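Long-range contacts in FrnE protein (Deinococcus radiodurans, PDB 5CO3), which is a cytoplasmic disulfide oxidoreductase with a DsbA-like thioredoxin domain, probably acting on the thiols and disulfides of other proteins: residues Ser51-Asn62 with Leu106-His117; Gln124-Ala135 with Leu149-Leu158. All coordinates share one frame; numbering follows the deposited sequence. Where two conformers were deposited one is given.

Contact 1 of 2, residues Ser51-Asn62 with Leu106-His117. With GOL (glycerol), chain B.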
loop_
_atom_site.group_PDB
_atom_site.type_symbol
_atom_site.label_atom_id
_atom_site.label_comp_id
_atom_site.label_asym_id
_atom_site.label_seq_id
_atom_site.Cartn_x
_atom_site.Cartn_y
_atom_site.Cartn_z
ATOM N N SER A 51 -5.493 4.047 2.480
ATOM C CA SER A 51 -4.706 5.259 2.299
ATOM C C SER A 51 -3.915 5.622 3.541
ATOM O O SER A 51 -4.416 5.544 4.664
ATOM C CB SER A 51 -5.610 6.428 1.912
ATOM O OG SER A 51 -6.442 6.089 0.822
ATOM N N PHE A 52 -2.674 6.032 3.319
ATOM C CA PHE A 52 -1.828 6.559 4.372
ATOM C C PHE A 52 -0.976 7.645 3.735
ATOM O O PHE A 52 -0.460 7.457 2.629
ATOM C CB PHE A 52 -0.958 5.467 4.985
ATOM C CG PHE A 52 -0.250 5.881 6.246
ATOM C CD1 PHE A 52 0.927 6.610 6.186
ATOM C CD2 PHE A 52 -0.743 5.514 7.489
ATOM C CE1 PHE A 52 1.587 6.978 7.338
ATOM C CE2 PHE A 52 -0.085 5.877 8.645
ATOM C CZ PHE A 52 1.081 6.619 8.567
ATOM N N GLU A 53 -0.870 8.783 4.413
ATOM C CA GLU A 53 -0.017 9.869 3.956
ATOM C C GLU A 53 1.088 10.110 4.963
ATOM O O GLU A 53 0.813 10.433 6.118
ATOM C CB GLU A 53 -0.828 11.154 3.749
ATOM C CG GLU A 53 -1.485 11.246 2.382
ATOM C CD GLU A 53 -2.360 12.482 2.233
ATOM O OE1 GLU A 53 -1.869 13.538 1.769
ATOM O OE2 GLU A 53 -3.553 12.398 2.593
ATOM N N LEU A 54 2.334 9.941 4.525
ATOM C CA LEU A 54 3.477 10.268 5.367
ATOM C C LEU A 54 3.387 11.703 5.852
ATOM O O LEU A 54 3.712 11.999 6.993
ATOM C CB LEU A 54 4.787 10.070 4.616
ATOM C CG LEU A 54 5.072 8.657 4.120
ATOM C CD1 LEU A 54 6.389 8.651 3.366
ATOM C CD2 LEU A 54 5.087 7.688 5.295
ATOM N N ASP A 55 2.942 12.592 4.972
ATOM C CA ASP A 55 2.845 14.009 5.297
ATOM C C ASP A 55 1.614 14.624 4.642
ATOM O O ASP A 55 1.691 15.156 3.535
ATOM C CB ASP A 55 4.113 14.743 4.851
ATOM C CG ASP A 55 4.123 16.217 5.251
ATOM O OD1 ASP A 55 3.272 16.662 6.062
ATOM O OD2 ASP A 55 5.015 16.932 4.750
ATOM N N PRO A 56 0.470 14.547 5.332
ATOM C CA PRO A 56 -0.809 15.059 4.830
ATOM C C PRO A 56 -0.756 16.565 4.565
ATOM O O PRO A 56 -1.486 17.067 3.721
ATOM C CB PRO A 56 -1.791 14.742 5.968
ATOM C CG PRO A 56 -1.104 13.728 6.822
ATOM C CD PRO A 56 0.355 14.014 6.700
ATOM N N SER A 57 0.115 17.276 5.264
ATOM C CA SER A 57 0.216 18.722 5.107
ATOM C C SER A 57 1.283 19.116 4.089
ATOM O O SER A 57 1.648 20.282 3.994
ATOM C CB SER A 57 0.524 19.380 6.448
ATOM O OG SER A 57 1.809 18.995 6.901
ATOM N N ALA A 58 1.790 18.144 3.337
ATOM C CA ALA A 58 2.835 18.425 2.350
ATOM C C ALA A 58 2.339 19.375 1.255
ATOM O O ALA A 58 1.175 19.323 0.848
ATOM C CB ALA A 58 3.344 17.136 1.725
ATOM N N ARG A 59 3.234 20.253 0.808
ATOM C CA ARG A 59 3.038 21.080 -0.383
ATOM C C ARG A 59 2.499 20.259 -1.545
ATOM O O ARG A 59 2.852 19.087 -1.674
ATOM C CB ARG A 59 4.367 21.696 -0.802
ATOM C CG ARG A 59 4.430 23.175 -0.828
ATOM C CD ARG A 59 5.878 23.557 -1.023
ATOM N NE ARG A 59 6.145 24.028 -2.373
ATOM C CZ ARG A 59 6.115 25.307 -2.716
ATOM N NH1 ARG A 59 5.828 26.217 -1.802
ATOM N NH2 ARG A 59 6.369 25.673 -3.961
ATOM N N PRO A 60 1.663 20.866 -2.407
ATOM C CA PRO A 60 1.264 20.175 -3.644
ATOM C C PRO A 60 2.464 19.569 -4.378
ATOM O O PRO A 60 2.455 18.380 -4.740
ATOM C CB PRO A 60 0.607 21.292 -4.462
ATOM C CG PRO A 60 0.017 22.165 -3.429
ATOM C CD PRO A 60 1.029 22.192 -2.306
ATOM N N LEU A 61 3.502 20.374 -4.562
ATOM C CA LEU A 61 4.750 19.899 -5.123
ATOM C C LEU A 61 5.929 20.639 -4.504
ATOM O O LEU A 61 6.061 21.846 -4.661
ATOM C CB LEU A 61 4.764 20.065 -6.640
ATOM C CG LEU A 61 6.043 19.599 -7.343
ATOM C CD1 LEU A 61 6.197 18.094 -7.191
ATOM C CD2 LEU A 61 6.039 19.991 -8.807
ATOM N N ASN A 62 6.781 19.893 -3.806
ATOM C CA ASN A 62 8.015 20.425 -3.220
ATOM C C ASN A 62 9.133 20.238 -4.249
ATOM O O ASN A 62 9.437 19.106 -4.610
ATOM C CB ASN A 62 8.310 19.675 -1.913
ATOM C CG ASN A 62 9.533 20.188 -1.190
ATOM O OD1 ASN A 62 10.283 21.000 -1.710
ATOM N ND2 ASN A 62 9.746 19.692 0.023
ATOM N N LEU A 106 8.525 15.312 -5.369
ATOM C CA LEU A 106 8.016 15.232 -4.003
ATOM C C LEU A 106 6.634 15.861 -3.911
ATOM O O LEU A 106 6.477 17.007 -3.471
ATOM C CB LEU A 106 8.988 15.901 -3.026
ATOM C CG LEU A 106 10.348 15.214 -2.875
ATOM C CD1 LEU A 106 11.265 16.055 -1.983
ATOM C CD2 LEU A 106 10.186 13.816 -2.311
ATOM N N ALA A 107 5.640 15.089 -4.332
ATOM C CA ALA A 107 4.267 15.554 -4.461
ATOM C C ALA A 107 3.415 15.147 -3.266
ATOM O O ALA A 107 3.624 14.077 -2.673
ATOM C CB ALA A 107 3.647 15.002 -5.762
ATOM N N ASN A 108 2.449 15.996 -2.918
ATOM C CA ASN A 108 1.393 15.614 -1.980
ATOM C C ASN A 108 0.595 14.480 -2.620
ATOM O O ASN A 108 0.215 14.600 -3.777
ATOM C CB ASN A 108 0.490 16.825 -1.665
ATOM C CG ASN A 108 -0.579 16.504 -0.629
ATOM O OD1 ASN A 108 -1.503 15.737 -0.898
ATOM N ND2 ASN A 108 -0.462 17.099 0.558
ATOM N N THR A 109 0.346 13.390 -1.884
ATOM C CA THR A 109 -0.269 12.183 -2.474
ATOM C C THR A 109 -1.777 12.021 -2.232
ATOM O O THR A 109 -2.346 10.976 -2.554
ATOM C CB THR A 109 0.434 10.892 -1.966
ATOM O OG1 THR A 109 0.383 10.827 -0.534
ATOM C CG2 THR A 109 1.890 10.877 -2.424
ATOM N N PHE A 110 -2.429 13.061 -1.701
ATOM C CA PHE A 110 -3.850 12.981 -1.340
ATOM C C PHE A 110 -4.726 12.602 -2.541
ATOM O O PHE A 110 -5.549 11.672 -2.455
ATOM C CB PHE A 110 -4.312 14.318 -0.738
ATOM C CG PHE A 110 -5.704 14.296 -0.145
ATOM C CD1 PHE A 110 -6.107 13.277 0.705
ATOM C CD2 PHE A 110 -6.592 15.342 -0.391
ATOM C CE1 PHE A 110 -7.382 13.274 1.261
ATOM C CE2 PHE A 110 -7.866 15.343 0.173
ATOM C CZ PHE A 110 -8.258 14.316 1.004
ATOM N N LEU A 111 -4.524 13.294 -3.659
ATOM C CA LEU A 111 -5.313 13.073 -4.868
ATOM C C LEU A 111 -5.039 11.693 -5.460
ATOM O O LEU A 111 -5.955 11.034 -5.951
ATOM C CB LEU A 111 -5.027 14.156 -5.913
ATOM C CG LEU A 111 -5.673 15.522 -5.702
ATOM C CD1 LEU A 111 -5.060 16.555 -6.643
ATOM C CD2 LEU A 111 -7.188 15.420 -5.896
ATOM N N ALA A 112 -3.779 11.264 -5.417
ATOM C CA ALA A 112 -3.402 9.932 -5.864
ATOM C C ALA A 112 -4.129 8.876 -5.045
ATOM O O ALA A 112 -4.631 7.902 -5.599
ATOM C CB ALA A 112 -1.905 9.761 -5.753
ATOM N N HIS A 113 -4.205 9.067 -3.731
ATOM C CA HIS A 113 -4.934 8.120 -2.889
ATOM C C HIS A 113 -6.413 8.107 -3.246
ATOM O O HIS A 113 -7.055 7.056 -3.207
ATOM C CB HIS A 113 -4.736 8.438 -1.405
ATOM C CG HIS A 113 -3.414 7.973 -0.874
ATOM N ND1 HIS A 113 -3.117 6.638 -0.683
ATOM C CD2 HIS A 113 -2.312 8.661 -0.495
ATOM C CE1 HIS A 113 -1.886 6.529 -0.217
ATOM N NE2 HIS A 113 -1.378 7.743 -0.089
ATOM N N GLN A 114 -6.952 9.273 -3.604
ATOM C CA GLN A 114 -8.338 9.344 -4.053
ATOM C C GLN A 114 -8.559 8.520 -5.323
ATOM O O GLN A 114 -9.582 7.840 -5.469
ATOM C CB GLN A 114 -8.757 10.797 -4.300
ATOM C CG GLN A 114 -9.079 11.558 -3.023
ATOM C CD GLN A 114 -9.444 13.022 -3.282
ATOM O OE1 GLN A 114 -10.385 13.314 -4.021
ATOM N NE2 GLN A 114 -8.689 13.942 -2.685
ATOM N N LEU A 115 -7.597 8.591 -6.241
ATOM C CA LEU A 115 -7.683 7.838 -7.491
ATOM C C LEU A 115 -7.703 6.335 -7.217
ATOM O O LEU A 115 -8.414 5.573 -7.877
ATOM C CB LEU A 115 -6.517 8.191 -8.411
ATOM C CG LEU A 115 -6.508 7.442 -9.746
ATOM C CD1 LEU A 115 -7.841 7.591 -10.465
ATOM C CD2 LEU A 115 -5.355 7.924 -10.626
ATOM N N ILE A 116 -6.931 5.907 -6.231
ATOM C CA ILE A 116 -6.933 4.489 -5.908
ATOM C C ILE A 116 -8.313 4.068 -5.384
ATOM O O ILE A 116 -8.842 3.015 -5.756
ATOM C CB ILE A 116 -5.848 4.145 -4.897
ATOM C CG1 ILE A 116 -4.476 4.360 -5.522
ATOM C CG2 ILE A 116 -5.941 2.661 -4.556
ATOM C CD1 ILE A 116 -3.318 4.388 -4.537
ATOM N N HIS A 117 -8.910 4.903 -4.541
ATOM C CA HIS A 117 -10.277 4.668 -4.089
ATOM C C HIS A 117 -11.265 4.576 -5.255
ATOM O O HIS A 117 -12.109 3.675 -5.278
ATOM C CB HIS A 117 -10.700 5.756 -3.113
ATOM C CG HIS A 117 -10.209 5.531 -1.720
ATOM N ND1 HIS A 117 -11.015 5.038 -0.717
ATOM C CD2 HIS A 117 -8.988 5.715 -1.166
ATOM C CE1 HIS A 117 -10.315 4.939 0.398
ATOM N NE2 HIS A 117 -9.080 5.340 0.153
HETATM C C1 GOL B . -3.509 2.972 -1.374
HETATM O O1 GOL B . -2.417 3.314 -0.545
HETATM C C2 GOL B . -4.812 3.508 -0.785
HETATM O O2 GOL B . -5.044 4.892 -1.028
HETATM C C3 GOL B . -5.972 2.624 -1.226
HETATM O O3 GOL B . -7.211 3.254 -0.998
HETATM O O HOH W 1 0.672 13.826 1.054
HETATM O O HOH W 2 5.201 17.780 -1.163
HETATM O O HOH W 3 10.962 16.813 -6.038
#

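Contact 2 of 2, residues Gln124-Ala135 with Leu149-Leu158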
loop_
_atom_site.group_PDB
_atom_site.type_symbol
_atom_site.label_atom_id
_atom_site.label_comp_id
_atom_site.label_asym_id
_atom_site.label_seq_id
_atom_site.Cartn_x
_atom_site.Cartn_y
_atom_site.Cartn_z
ATOM N N GLN A 124 -10.245 -2.299 -9.487
ATOM C CA GLN A 124 -8.877 -2.180 -9.987
ATOM C C GLN A 124 -7.944 -1.482 -8.998
ATOM O O GLN A 124 -6.972 -0.838 -9.399
ATOM C CB GLN A 124 -8.863 -1.422 -11.314
ATOM C CG GLN A 124 -9.561 -2.148 -12.446
ATOM C CD GLN A 124 -8.887 -3.463 -12.756
ATOM O OE1 GLN A 124 -7.662 -3.566 -12.707
ATOM N NE2 GLN A 124 -9.684 -4.486 -13.055
ATOM N N GLY A 125 -8.239 -1.609 -7.709
ATOM C CA GLY A 125 -7.454 -0.922 -6.699
ATOM C C GLY A 125 -5.981 -1.297 -6.718
ATOM O O GLY A 125 -5.116 -0.432 -6.637
ATOM N N ASP A 126 -5.690 -2.596 -6.820
ATOM C CA ASP A 126 -4.305 -3.015 -6.778
ATOM C C ASP A 126 -3.547 -2.536 -8.012
ATOM O O ASP A 126 -2.421 -2.063 -7.893
ATOM C CB ASP A 126 -4.184 -4.530 -6.650
ATOM C CG ASP A 126 -2.743 -4.968 -6.376
ATOM O OD1 ASP A 126 -1.972 -5.138 -7.341
ATOM O OD2 ASP A 126 -2.375 -5.099 -5.191
ATOM N N ALA A 127 -4.163 -2.634 -9.189
ATOM C CA ALA A 127 -3.495 -2.173 -10.409
ATOM C C ALA A 127 -3.238 -0.658 -10.390
ATOM O O ALA A 127 -2.208 -0.199 -10.866
ATOM C CB ALA A 127 -4.314 -2.550 -11.629
ATOM N N MET A 128 -4.181 0.107 -9.845
ATOM C CA MET A 128 -3.990 1.553 -9.707
ATOM C C MET A 128 -2.856 1.851 -8.736
ATOM O O MET A 128 -2.015 2.707 -9.013
ATOM C CB MET A 128 -5.271 2.236 -9.230
ATOM C CG MET A 128 -5.278 3.755 -9.451
ATOM S SD MET A 128 -5.272 4.217 -11.209
ATOM C CE MET A 128 -3.583 4.716 -11.468
ATOM N N LYS A 129 -2.837 1.140 -7.605
ATOM C CA LYS A 129 -1.785 1.329 -6.605
ATOM C C LYS A 129 -0.427 1.044 -7.235
ATOM O O LYS A 129 0.505 1.839 -7.121
ATOM C CB LYS A 129 -2.012 0.429 -5.379
ATOM C CG LYS A 129 -0.855 0.436 -4.384
ATOM C CD LYS A 129 -0.813 1.719 -3.563
ATOM C CE LYS A 129 0.304 1.671 -2.536
ATOM N NZ LYS A 129 0.355 2.895 -1.683
ATOM N N GLU A 130 -0.336 -0.095 -7.911
ATOM C CA GLU A 130 0.873 -0.500 -8.620
ATOM C C GLU A 130 1.358 0.572 -9.608
ATOM O O GLU A 130 2.533 0.951 -9.598
ATOM C CB GLU A 130 0.608 -1.822 -9.350
ATOM C CG GLU A 130 1.720 -2.274 -10.284
ATOM C CD GLU A 130 2.892 -2.888 -9.537
ATOM O OE1 GLU A 130 2.708 -3.331 -8.383
ATOM O OE2 GLU A 130 3.997 -2.925 -10.104
ATOM N N ARG A 131 0.438 1.064 -10.440
ATOM C CA ARG A 131 0.757 2.076 -11.445
ATOM C C ARG A 131 1.294 3.344 -10.814
ATOM O O ARG A 131 2.271 3.909 -11.299
ATOM C CB ARG A 131 -0.478 2.413 -12.278
ATOM C CG ARG A 131 -0.157 3.316 -13.479
ATOM C CD ARG A 131 0.754 2.571 -14.455
ATOM N NE ARG A 131 1.368 3.417 -15.484
ATOM C CZ ARG A 131 2.507 4.092 -15.329
ATOM N NH1 ARG A 131 3.149 4.079 -14.158
ATOM N NH2 ARG A 131 2.994 4.801 -16.336
ATOM N N LEU A 132 0.655 3.787 -9.729
ATOM C CA LEU A 132 1.091 4.986 -9.022
ATOM C C LEU A 132 2.468 4.805 -8.376
ATOM O O LEU A 132 3.305 5.700 -8.442
ATOM C CB LEU A 132 0.051 5.395 -7.972
ATOM C CG LEU A 132 -1.156 6.031 -8.648
ATOM C CD1 LEU A 132 -2.361 5.974 -7.725
ATOM C CD2 LEU A 132 -0.839 7.491 -9.055
ATOM N N LEU A 133 2.707 3.643 -7.778
ATOM C CA LEU A 133 4.015 3.391 -7.177
ATOM C C LEU A 133 5.121 3.472 -8.233
ATOM O O LEU A 133 6.174 4.069 -8.000
ATOM C CB LEU A 133 4.030 2.020 -6.472
ATOM C CG LEU A 133 3.210 1.978 -5.173
ATOM C CD1 LEU A 133 2.992 0.522 -4.716
ATOM C CD2 LEU A 133 3.911 2.797 -4.086
ATOM N N ARG A 134 4.870 2.880 -9.398
ATOM C CA ARG A 134 5.835 2.921 -10.488
ATOM C C ARG A 134 6.032 4.352 -11.004
ATOM O O ARG A 134 7.157 4.802 -11.231
ATOM C CB ARG A 134 5.387 1.992 -11.624
ATOM C CG ARG A 134 6.392 1.866 -12.762
ATOM C CD ARG A 134 5.888 0.903 -13.839
ATOM N NE ARG A 134 5.642 1.606 -15.095
ATOM C CZ ARG A 134 4.592 1.407 -15.888
ATOM N NH1 ARG A 134 3.660 0.510 -15.572
ATOM N NH2 ARG A 134 4.477 2.110 -17.007
ATOM N N ALA A 135 4.927 5.070 -11.171
ATOM C CA ALA A 135 4.992 6.446 -11.648
ATOM C C ALA A 135 5.827 7.316 -10.710
ATOM O O ALA A 135 6.588 8.165 -11.150
ATOM C CB ALA A 135 3.595 7.013 -11.785
ATOM N N LEU A 149 -2.472 12.140 -13.269
ATOM C CA LEU A 149 -3.345 11.147 -12.642
ATOM C C LEU A 149 -4.372 10.577 -13.629
ATOM O O LEU A 149 -4.653 9.371 -13.618
ATOM C CB LEU A 149 -4.058 11.748 -11.425
ATOM C CG LEU A 149 -3.156 12.020 -10.219
ATOM C CD1 LEU A 149 -3.913 12.724 -9.110
ATOM C CD2 LEU A 149 -2.537 10.697 -9.688
ATOM N N GLN A 150 -4.908 11.437 -14.493
ATOM C CA GLN A 150 -5.875 10.999 -15.494
ATOM C C GLN A 150 -5.218 10.021 -16.462
ATOM O O GLN A 150 -5.799 8.989 -16.799
ATOM C CB GLN A 150 -6.461 12.187 -16.267
ATOM C CG GLN A 150 -7.419 11.751 -17.369
ATOM C CD GLN A 150 -8.011 12.915 -18.142
ATOM O OE1 GLN A 150 -7.333 13.885 -18.450
ATOM N NE2 GLN A 150 -9.285 12.820 -18.445
ATOM N N LYS A 151 -4.001 10.352 -16.884
ATOM C CA LYS A 151 -3.222 9.512 -17.789
ATOM C C LYS A 151 -2.958 8.134 -17.178
ATOM O O LYS A 151 -3.162 7.123 -17.824
ATOM C CB LYS A 151 -1.897 10.192 -18.141
ATOM C CG LYS A 151 -0.987 9.379 -19.044
ATOM C CD LYS A 151 0.401 9.989 -19.143
ATOM C CE LYS A 151 1.141 9.958 -17.801
ATOM N NZ LYS A 151 2.489 10.598 -17.904
ATOM N N LEU A 152 -2.513 8.122 -15.927
ATOM C CA LEU A 152 -2.272 6.858 -15.215
ATOM C C LEU A 152 -3.542 6.030 -15.070
ATOM O O LEU A 152 -3.513 4.808 -15.251
ATOM C CB LEU A 152 -1.664 7.138 -13.842
ATOM C CG LEU A 152 -0.294 7.828 -13.870
ATOM C CD1 LEU A 152 0.147 8.134 -12.469
ATOM C CD2 LEU A 152 0.745 6.954 -14.577
ATOM N N ALA A 153 -4.656 6.687 -14.753
ATOM C CA ALA A 153 -5.956 6.026 -14.716
ATOM C C ALA A 153 -6.286 5.358 -16.058
ATOM O O ALA A 153 -6.773 4.230 -16.095
ATOM C CB ALA A 153 -7.052 7.019 -14.332
ATOM N N ALA A 154 -6.003 6.050 -17.157
ATOM C CA ALA A 154 -6.259 5.507 -18.482
ATOM C C ALA A 154 -5.410 4.271 -18.743
ATOM O O ALA A 154 -5.906 3.272 -19.283
ATOM C CB ALA A 154 -6.005 6.556 -19.546
ATOM N N GLU A 155 -4.145 4.329 -18.344
ATOM C CA GLU A 155 -3.221 3.227 -18.598
ATOM C C GLU A 155 -3.646 1.989 -17.838
ATOM O O GLU A 155 -3.362 0.881 -18.262
ATOM C CB GLU A 155 -1.793 3.619 -18.232
ATOM C CG GLU A 155 -1.242 4.761 -19.089
ATOM C CD GLU A 155 0.221 5.073 -18.818
ATOM O OE1 GLU A 155 0.877 4.310 -18.083
ATOM O OE2 GLU A 155 0.719 6.078 -19.360
ATOM N N VAL A 156 -4.337 2.186 -16.720
ATOM C CA VAL A 156 -4.829 1.078 -15.906
ATOM C C VAL A 156 -6.114 0.478 -16.508
ATOM O O VAL A 156 -6.492 -0.651 -16.196
ATOM C CB VAL A 156 -5.024 1.561 -14.443
ATOM C CG1 VAL A 156 -5.856 0.600 -13.608
ATOM C CG2 VAL A 156 -3.651 1.808 -13.792
ATOM N N GLY A 157 -6.753 1.218 -17.415
ATOM C CA GLY A 157 -7.941 0.742 -18.096
ATOM C C GLY A 157 -9.231 1.322 -17.547
ATOM O O GLY A 157 -10.324 0.837 -17.836
ATOM N N LEU A 158 -9.104 2.370 -16.745
ATOM C CA LEU A 158 -10.263 3.049 -16.192
ATOM C C LEU A 158 -10.854 4.040 -17.191
ATOM O O LEU A 158 -10.226 4.386 -18.193
ATOM C CB LEU A 158 -9.884 3.777 -14.899
ATOM C CG LEU A 158 -9.261 2.894 -13.815
ATOM C CD1 LEU A 158 -8.779 3.733 -12.633
ATOM C CD2 LEU A 158 -10.234 1.810 -13.352
HETATM O O HOH W 4 2.353 1.968 -18.845
#

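Contact 1 of 2, residues Ser51-Asn62 with Leu106-His117
N108 reaches across to the 55-58 turn where the loop after strand 45-51 of this DsbA-like thioredoxin fold meets the start of helix 110-121. Backbone pairing comes first. L61 and A107 form an antiparallel non-hydrogen-bonded pair, with CA atoms 4.4 Å apart, in a short two-strand ribbon. Next to it N62 N donates to L106 O, and N108 N donates to P60 O at 3.0 Å.

The N108 amide does two jobs. With CG anti to the backbone N (chi1 -177°), its ND2 turns into the D55-A58 type I turn and donates to A58 O at 2.8 Å. A weak bond from the same ND2 goes to P56 O. OD1 accepts from F110 N, which makes an Asx turn at the helix start.

Charge and water fill the middle. E53 extends past T109, its CG 3.5 Å from T109 OG1, which is hydrogen-bonded to D19. The E53 carboxylate lies nearly parallel to the F110 ring, 15° between planes, and OE2 forms a salt bridge with R177. Water 1 donates to E53 OE1 and D55 O and accepts from T109 N. Water 2 joins R59 O to L106 O.

At the far end a polar cluster gathers on the helix. H113 NE2 is hydrogen-bonded to the same D19, while H113 ND1 bonds O2 of a glycerol, probably from the crystallisation liquor, at 2.6 Å. That O2 also bonds S51 OG. S51 OG then meets the edge of the H117 ring in its plane, hydrogen-bonded to NE2 at 2.8 Å.

Contact 2 of 2, residues Gln124-Ala135 with Leu149-Leu158
L152 is a knob in a hole formed by M128, R131, L132 and A135, the centre of packing between helix 125-137 and helix 146-156. The axes of the two segments cross at 130° and approach to 9.6 Å. L152 CD1 touches L132 CD2 at 3.6 Å and also meets A135 CB. L132 CD2 continues to L149 CD2.

M128 turns back on itself at its second torsion (66°), which sets CE 3.7 Å from V156 CG2 and SD against L158 CD1. V156 presses CG2 against R131 CB and CG1 against A127 CB. L158 CD2 rests beside CB and CG of Q124. Just before it, G157 ends its helix in a Schellman motif.

Further out, L152 CD2 lies over the centre of one face of the R131 guanidinium, 3.4 Å from CZ. The NH2 of R134 lies off-centre over the opposite face. E155 OE1 takes the edge: R131 NE and NH2 both donate to it, each at 2.8 Å and in the guanidinium plane. The carboxylate plane is turned 36° from that plane. Water 4 joins E155 OE1 to R134 NH2. E139 has salt bridges to both arginines and probably eases their close approach. With an alanine here instead of R131, E155 would probably lose its salt-bridge mate and L152 CD2 the flat group it packs on.

Helix 110-121 packs on M128, L132, L149 and L158, helix 23-38 on L133 and R134, and helix 160-169 on L149 and A153. Toward the sheet, K129 NZ is hydrogen-bonded to S18 of strand 12-18 and D126 OD2 to W49 of strand 45-51.

From the N terminus, the chain runs through strand 12-18, helix 23-38 and strand 45-51. Contact 1 starts at the end of that last strand. It closes a long excursion that holds helices 66-74 and 78-93, and ties the end of this edge strand to helix 110-121. Contact 2 closes a much shorter loop, from helix 125-137 to helix 146-156. The two loops neither nest nor cross, since the first is complete before the second opens. They still touch, with centres about 15 Å apart. Helix 110-121 joins them: I116 packs on L132 of helix 125-137, and L111 on L149 of helix 146-156.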